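Local atomic coordinates of 433aa long hypothetical phosphoribosylglycinamide formyl transferase (PDB entry 2DWC), a protein that is probably a PurT-like member of the ATP-grasp superfamily and holds adenosine-5'-diphosphate in this crystal structure. Residues S27-K32 against G384-I389; M69-L74 against L98-K103; P309-S312 against L318-V321. One frame throughout, in Å; residues are numbered along the deposited sequence.

Contact 1: S27-K32 against G384-I389; sequences SGELGK and GRRLGI. With SO4 (sulfate ion), chain F.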
# COMPACT_ATOMS: atom_id res chain seq x y z
N SER B 27 1.46 -11.11 14.05
CA SER B 27 1.01 -10.89 12.69
C SER B 27 -0.31 -10.15 12.60
O SER B 27 -1.14 -10.45 11.75
CB SER B 27 0.88 -12.26 11.98
OG SER B 27 2.16 -12.92 11.97
N GLY B 28 -0.51 -9.20 13.52
CA GLY B 28 -1.73 -8.38 13.48
C GLY B 28 -1.69 -7.32 12.36
O GLY B 28 -0.86 -7.38 11.45
N GLU B 29 -2.60 -6.34 12.46
CA GLU B 29 -2.71 -5.33 11.43
C GLU B 29 -1.43 -4.50 11.22
O GLU B 29 -1.20 -4.05 10.10
CB GLU B 29 -3.90 -4.40 11.74
CG GLU B 29 -3.83 -3.75 13.12
CD GLU B 29 -4.63 -4.48 14.23
OE1 GLU B 29 -4.64 -5.75 14.34
OE2 GLU B 29 -5.23 -3.75 15.04
N LEU B 30 -0.65 -4.28 12.28
CA LEU B 30 0.56 -3.50 12.13
C LEU B 30 1.59 -4.33 11.34
O LEU B 30 2.22 -3.83 10.40
CB LEU B 30 1.09 -3.13 13.53
CG LEU B 30 0.06 -2.36 14.40
CD1 LEU B 30 0.86 -1.75 15.56
CD2 LEU B 30 -0.66 -1.23 13.63
N GLY B 31 1.69 -5.61 11.69
CA GLY B 31 2.60 -6.48 10.95
C GLY B 31 2.15 -6.64 9.50
O GLY B 31 2.97 -6.79 8.58
N LYS B 32 0.84 -6.62 9.27
CA LYS B 32 0.35 -6.76 7.89
C LYS B 32 0.87 -5.62 7.01
O LYS B 32 1.26 -5.86 5.86
CB LYS B 32 -1.20 -6.76 7.88
CG LYS B 32 -1.81 -6.98 6.52
CD LYS B 32 -3.36 -6.94 6.66
CE LYS B 32 -4.03 -7.58 5.47
NZ LYS B 32 -5.53 -7.44 5.58
N GLY B 384 -14.80 -6.43 21.34
CA GLY B 384 -13.72 -5.49 21.53
C GLY B 384 -12.57 -5.67 20.53
O GLY B 384 -11.65 -4.87 20.52
N ARG B 385 -12.59 -6.73 19.72
CA ARG B 385 -11.47 -6.91 18.78
C ARG B 385 -11.50 -5.86 17.67
O ARG B 385 -12.55 -5.58 17.11
CB ARG B 385 -11.51 -8.31 18.13
CG ARG B 385 -10.22 -8.71 17.38
CD ARG B 385 -10.25 -10.13 16.81
NE ARG B 385 -8.87 -10.64 16.87
CZ ARG B 385 -8.50 -11.87 16.54
NH1 ARG B 385 -9.40 -12.75 16.11
NH2 ARG B 385 -7.22 -12.23 16.67
N ARG B 386 -10.34 -5.27 17.33
CA ARG B 386 -10.32 -4.29 16.26
C ARG B 386 -10.26 -5.07 14.95
O ARG B 386 -9.31 -5.83 14.72
CB ARG B 386 -9.06 -3.44 16.35
CG ARG B 386 -9.13 -2.22 15.49
CD ARG B 386 -7.84 -1.41 15.72
NE ARG B 386 -7.80 -0.90 17.09
CZ ARG B 386 -6.69 -0.81 17.82
NH1 ARG B 386 -5.52 -1.20 17.34
NH2 ARG B 386 -6.75 -0.31 19.05
N LEU B 387 -11.27 -4.87 14.10
CA LEU B 387 -11.35 -5.57 12.81
C LEU B 387 -10.96 -4.73 11.62
O LEU B 387 -10.75 -5.26 10.51
CB LEU B 387 -12.78 -6.11 12.61
CG LEU B 387 -13.19 -7.12 13.68
CD1 LEU B 387 -14.56 -7.75 13.25
CD2 LEU B 387 -12.09 -8.22 13.81
N GLY B 388 -10.84 -3.41 11.81
CA GLY B 388 -10.44 -2.57 10.68
C GLY B 388 -10.34 -1.12 11.10
O GLY B 388 -10.43 -0.83 12.30
N ILE B 389 -10.13 -0.23 10.15
CA ILE B 389 -10.10 1.20 10.46
C ILE B 389 -10.67 2.01 9.31
O ILE B 389 -10.61 1.59 8.15
CB ILE B 389 -8.66 1.81 10.65
CG1 ILE B 389 -7.74 1.39 9.48
CG2 ILE B 389 -8.11 1.47 12.03
CD1 ILE B 389 -6.51 2.27 9.36
S SO4 F . -5.80 -9.33 18.40
O1 SO4 F . -6.65 -9.57 19.61
O2 SO4 F . -4.71 -8.36 18.76
O3 SO4 F . -5.20 -10.63 17.96
O4 SO4 F . -6.65 -8.78 17.30
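Glu29 and Arg386 meet between the preATP-grasp domain, of Rossmann type, and the PurT C-terminal part of the chain. Glu29 opens helix 29-40, just after the N-cap residue Gly28. Gly26, Gly28 and Gly31 are consistent with the glycine-rich strand-turn-helix of Rossmann type.

Along 384-389, Arg385 comes first and binds a sulfate ion, probably from the crystallisation liquor. The sulfate sits at the edge of the guanidinium, in its plane. Arg385 NE reaches sulfate O4 at 2.9 Å. Arg385 NH2 reaches sulfate O3, also at 2.9 Å, and both bonds are nearly straight. Lys378 and Tyr382 also bind this ion.

Arg386 starts the strand and points toward the helix. Its chain runs extended to CD, then bends at chi3 (-66°). The Glu29 side chain crosses that of Arg386 at about a right angle, and the carboxylate and guanidinium planes are 87° apart. The salt bridge is long and its hydrogen bond weak. Each partner has another salt bridge: Glu29 OE1 with Lys378, and Arg386 with Asp241 and Asp298. Leu387 and Gly388 form a classic beta bulge opposite Ile348, directly after the arginine.

The link itself is single-pronged: Arg386 NH1 lies 3.4 Å from Glu29 OE2, which also rests 3.6 Å from Arg386 CD.

Contact 2: M69-L74 against L98-K103; sequences MDKDFL and LFEFEK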
# COMPACT_ATOMS: atom_id res chain seq x y z
N MET B 69 5.35 -17.38 23.51
CA MET B 69 5.98 -17.30 24.82
C MET B 69 6.88 -18.54 25.01
O MET B 69 7.58 -18.69 26.03
CB MET B 69 4.92 -17.22 25.94
CG MET B 69 4.15 -15.91 25.93
SD MET B 69 5.29 -14.51 26.17
CE MET B 69 6.01 -14.90 27.76
N ASP B 70 6.91 -19.43 24.01
CA ASP B 70 7.74 -20.64 24.08
C ASP B 70 9.06 -20.41 23.36
O ASP B 70 9.10 -20.32 22.11
CB ASP B 70 6.98 -21.82 23.45
CG ASP B 70 7.84 -23.11 23.35
OD1 ASP B 70 7.32 -24.14 22.87
OD2 ASP B 70 9.02 -23.10 23.73
N LYS B 71 10.14 -20.28 24.14
CA LYS B 71 11.45 -20.01 23.54
C LYS B 71 11.91 -21.04 22.50
O LYS B 71 12.55 -20.69 21.52
CB LYS B 71 12.51 -19.95 24.66
CG LYS B 71 13.88 -19.83 24.15
CD LYS B 71 14.83 -19.44 25.32
CE LYS B 71 15.06 -20.63 26.25
NZ LYS B 71 15.97 -20.24 27.42
N ASP B 72 11.61 -22.32 22.73
CA ASP B 72 12.03 -23.38 21.81
C ASP B 72 11.33 -23.24 20.43
O ASP B 72 11.94 -23.55 19.38
CB ASP B 72 11.59 -24.78 22.31
CG ASP B 72 12.46 -25.38 23.38
OD1 ASP B 72 13.45 -24.74 23.84
OD2 ASP B 72 12.11 -26.55 23.75
N PHE B 73 10.05 -22.88 20.47
CA PHE B 73 9.28 -22.68 19.23
C PHE B 73 9.95 -21.56 18.42
O PHE B 73 10.24 -21.72 17.23
CB PHE B 73 7.81 -22.33 19.54
CG PHE B 73 7.09 -21.73 18.37
CD1 PHE B 73 7.01 -22.42 17.17
CD2 PHE B 73 6.49 -20.48 18.47
CE1 PHE B 73 6.34 -21.85 16.05
CE2 PHE B 73 5.81 -19.89 17.39
CZ PHE B 73 5.74 -20.60 16.15
N LEU B 74 10.18 -20.43 19.07
CA LEU B 74 10.79 -19.30 18.39
C LEU B 74 12.18 -19.64 17.88
O LEU B 74 12.55 -19.25 16.75
CB LEU B 74 10.84 -18.05 19.31
CG LEU B 74 9.45 -17.55 19.78
CD1 LEU B 74 9.65 -16.32 20.68
CD2 LEU B 74 8.56 -17.19 18.57
N LEU B 98 14.50 -13.45 22.70
CA LEU B 98 15.02 -12.28 21.98
C LEU B 98 16.48 -12.01 22.36
O LEU B 98 17.31 -11.73 21.48
CB LEU B 98 14.12 -11.05 22.25
CG LEU B 98 12.66 -11.16 21.81
CD1 LEU B 98 11.93 -9.81 22.12
CD2 LEU B 98 12.57 -11.50 20.31
N PHE B 99 16.82 -12.10 23.64
CA PHE B 99 18.21 -11.82 24.02
C PHE B 99 19.12 -12.89 23.45
O PHE B 99 20.24 -12.59 23.05
CB PHE B 99 18.40 -11.79 25.56
CG PHE B 99 17.88 -10.53 26.22
CD1 PHE B 99 16.69 -10.52 26.94
CD2 PHE B 99 18.63 -9.35 26.15
CE1 PHE B 99 16.25 -9.38 27.59
CE2 PHE B 99 18.19 -8.18 26.80
CZ PHE B 99 17.01 -8.20 27.51
N GLU B 100 18.64 -14.15 23.42
CA GLU B 100 19.50 -15.22 22.89
C GLU B 100 19.74 -15.07 21.38
O GLU B 100 20.84 -15.32 20.89
CB GLU B 100 18.86 -16.57 23.18
CG GLU B 100 18.95 -16.92 24.67
CD GLU B 100 18.35 -18.26 25.01
OE1 GLU B 100 18.12 -19.08 24.09
OE2 GLU B 100 18.12 -18.47 26.23
N PHE B 101 18.69 -14.68 20.63
CA PHE B 101 18.86 -14.49 19.18
C PHE B 101 19.96 -13.47 18.93
O PHE B 101 20.82 -13.64 18.06
CB PHE B 101 17.57 -13.97 18.50
CG PHE B 101 16.34 -14.85 18.69
CD1 PHE B 101 16.48 -16.24 18.84
CD2 PHE B 101 15.06 -14.29 18.72
CE1 PHE B 101 15.32 -17.07 19.04
CE2 PHE B 101 13.89 -15.11 18.91
CZ PHE B 101 14.05 -16.51 19.08
N GLU B 102 19.87 -12.37 19.66
CA GLU B 102 20.84 -11.27 19.47
C GLU B 102 22.25 -11.72 19.80
O GLU B 102 23.20 -11.41 19.06
CB GLU B 102 20.34 -10.11 20.35
CG GLU B 102 21.06 -8.83 20.35
CD GLU B 102 20.27 -7.85 21.20
OE1 GLU B 102 20.38 -7.94 22.46
OE2 GLU B 102 19.50 -7.04 20.61
N LYS B 103 22.38 -12.45 20.92
CA LYS B 103 23.68 -12.97 21.33
C LYS B 103 24.27 -13.88 20.28
O LYS B 103 25.49 -13.98 20.13
CB LYS B 103 23.54 -13.74 22.66
CG LYS B 103 24.20 -13.10 23.83
CD LYS B 103 23.92 -13.88 25.13
CE LYS B 103 24.12 -15.39 24.93
NZ LYS B 103 25.55 -15.82 24.67
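Lys71 and Glu100 cross at about a right angle, and their charged ends join in a salt bridge. Lys71 NZ lies 3.0 Å from Glu100 OE2. It comes to the syn side of that oxygen, 23° out of the carboxylate plane. The lysine chain first reaches toward the other helix, with CG anti to the backbone N (chi1 174°). The turn at chi3 (73°) then brings CE and NZ round to OE2. The methylene CD lies beside the carboxylate. Lys71 CD is 3.5 Å from Glu100 OE1, so the aliphatic chain packs here as well as the ammonium. Glu100 is extended beyond CG and meets the lysine with its end. Its other oxygen, OE1, accepts a hydrogen bond from Trp75 NE1. With one oxygen bound by each partner, the rotation of the carboxylate is probably well fixed.

The two helices, 71-81 and 95-103, belong to the Rossmann-like preATP-grasp domain, which is built on a parallel four-stranded sheet. Asp70 is the N-cap residue just before helix 71-81. Asp70 OD2 accepts from Asp72 N and Phe73 N, both weakly.

Beside the charged pair the contact turns apolar. Phe101 presents its ring edge, not a face, to Leu74. Leu74 CB lies in the ring plane, 3.6 Å from Phe101 CZ. Phe101 CZ is also 3.8 Å from Leu74 C, so the ring reaches the helix backbone. Phe101 also meets the ring of Trp75 edge-to-face. Leu74 further touches Ile93 and Ala97.

Contact 3: P309-S312 against L318-V321; sequences PGFS and LRAV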
# COMPACT_ATOMS: atom_id res chain seq x y z
N PRO B 309 3.38 7.84 -0.07
CA PRO B 309 3.52 6.42 -0.33
C PRO B 309 4.92 5.88 -0.03
O PRO B 309 5.93 6.55 -0.30
CB PRO B 309 3.12 6.28 -1.81
CG PRO B 309 3.39 7.62 -2.37
CD PRO B 309 3.00 8.58 -1.30
N GLY B 310 4.95 4.70 0.59
CA GLY B 310 6.22 4.10 0.95
C GLY B 310 6.83 4.75 2.19
O GLY B 310 7.99 4.51 2.49
N PHE B 311 6.05 5.59 2.90
CA PHE B 311 6.59 6.25 4.09
C PHE B 311 5.69 6.24 5.34
O PHE B 311 5.88 7.06 6.23
CB PHE B 311 7.02 7.68 3.73
CG PHE B 311 8.29 7.73 2.93
CD1 PHE B 311 8.28 8.05 1.57
CD2 PHE B 311 9.51 7.42 3.55
CE1 PHE B 311 9.49 8.07 0.84
CE2 PHE B 311 10.72 7.43 2.83
CZ PHE B 311 10.70 7.76 1.47
N SER B 312 4.70 5.34 5.40
CA SER B 312 3.91 5.23 6.63
C SER B 312 4.87 4.76 7.72
O SER B 312 6.01 4.40 7.44
CB SER B 312 2.83 4.13 6.50
OG SER B 312 3.51 2.86 6.43
N LEU B 318 10.36 -0.58 8.48
CA LEU B 318 11.01 -1.58 7.63
C LEU B 318 12.33 -1.05 7.03
O LEU B 318 13.36 -1.73 7.03
CB LEU B 318 10.07 -2.00 6.49
CG LEU B 318 10.69 -3.01 5.52
CD1 LEU B 318 10.94 -4.34 6.25
CD2 LEU B 318 9.75 -3.21 4.33
N ARG B 319 12.27 0.15 6.49
CA ARG B 319 13.49 0.72 5.90
C ARG B 319 14.57 0.83 6.96
O ARG B 319 15.72 0.43 6.74
CB ARG B 319 13.18 2.10 5.28
CG ARG B 319 12.41 1.92 3.92
CD ARG B 319 11.85 3.22 3.40
NE ARG B 319 12.92 4.14 3.02
CZ ARG B 319 13.01 4.77 1.84
NH1 ARG B 319 12.11 4.59 0.88
NH2 ARG B 319 14.00 5.65 1.62
N ALA B 320 14.20 1.35 8.12
CA ALA B 320 15.20 1.54 9.16
C ALA B 320 15.85 0.21 9.53
O ALA B 320 17.07 0.14 9.62
CB ALA B 320 14.56 2.15 10.45
N VAL B 321 15.05 -0.84 9.74
CA VAL B 321 15.64 -2.12 10.20
C VAL B 321 16.35 -2.98 9.16
O VAL B 321 17.06 -3.94 9.53
CB VAL B 321 14.62 -2.96 11.04
CG1 VAL B 321 13.99 -2.08 12.11
CG2 VAL B 321 13.52 -3.57 10.14
O HOH W 1 9.57 3.19 0.79
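Phe311 and Arg319 make the tight part of this contact. Phe311 CE2 and CZ lie over one face of the Arg319 guanidinium. Phe311 CE2 sits over the centre of that Arg319 face, 3.6 Å above its plane. The closest pair is Phe311 CZ and Arg319 NH1 at 3.5 Å. The flat groups are not parallel: their planes are 43° apart, so the guanidinium approaches the ring obliquely. Arg319 points from its helix toward the loop and bends at chi3 (67°), which turns one guanidinium face to Phe311 CE2 and CZ.

The contact folds a loop of the ATP-grasp region back on the helix that follows it, 313-322. Ser312 is the N-cap of this helix, and its OG accepts weakly from Phe314 N and Ala315 N. The second subunit also takes part: its Ala371 packs on Phe311 and its Thr372 on Arg319.

The looser side is at Gly310. Gly310 O is 4.2 Å from Arg319 CD, and no direct hydrogen bond joins the segments. A water bridges them instead. It donates to Gly310 O at 2.7 Å and accepts from Arg319 NH1 at 2.9 Å, lying in the guanidinium plane at its edge. On the same guanidinium, NH2 is bonded to the carbonyl O of Pro325.

Contact 3 is buried, contact 2 is partly buried and contact 1 lies at the surface. Contact 1 brings together parts of the chain more than 350 residues apart. Contacts 2 and 3 each join parts much closer in sequence, and both are nested inside the loop that contact 1 closes. None shares a helix or strand with another, although helix 29-40 of contact 1 also packs against Leu318 of contact 3. All three use charged side chains, but differently. Contact 1 rests mainly on a long salt bridge, contact 2 combines an ion pair with apolar packing, and contact 3 sets a guanidinium against a ring and a water.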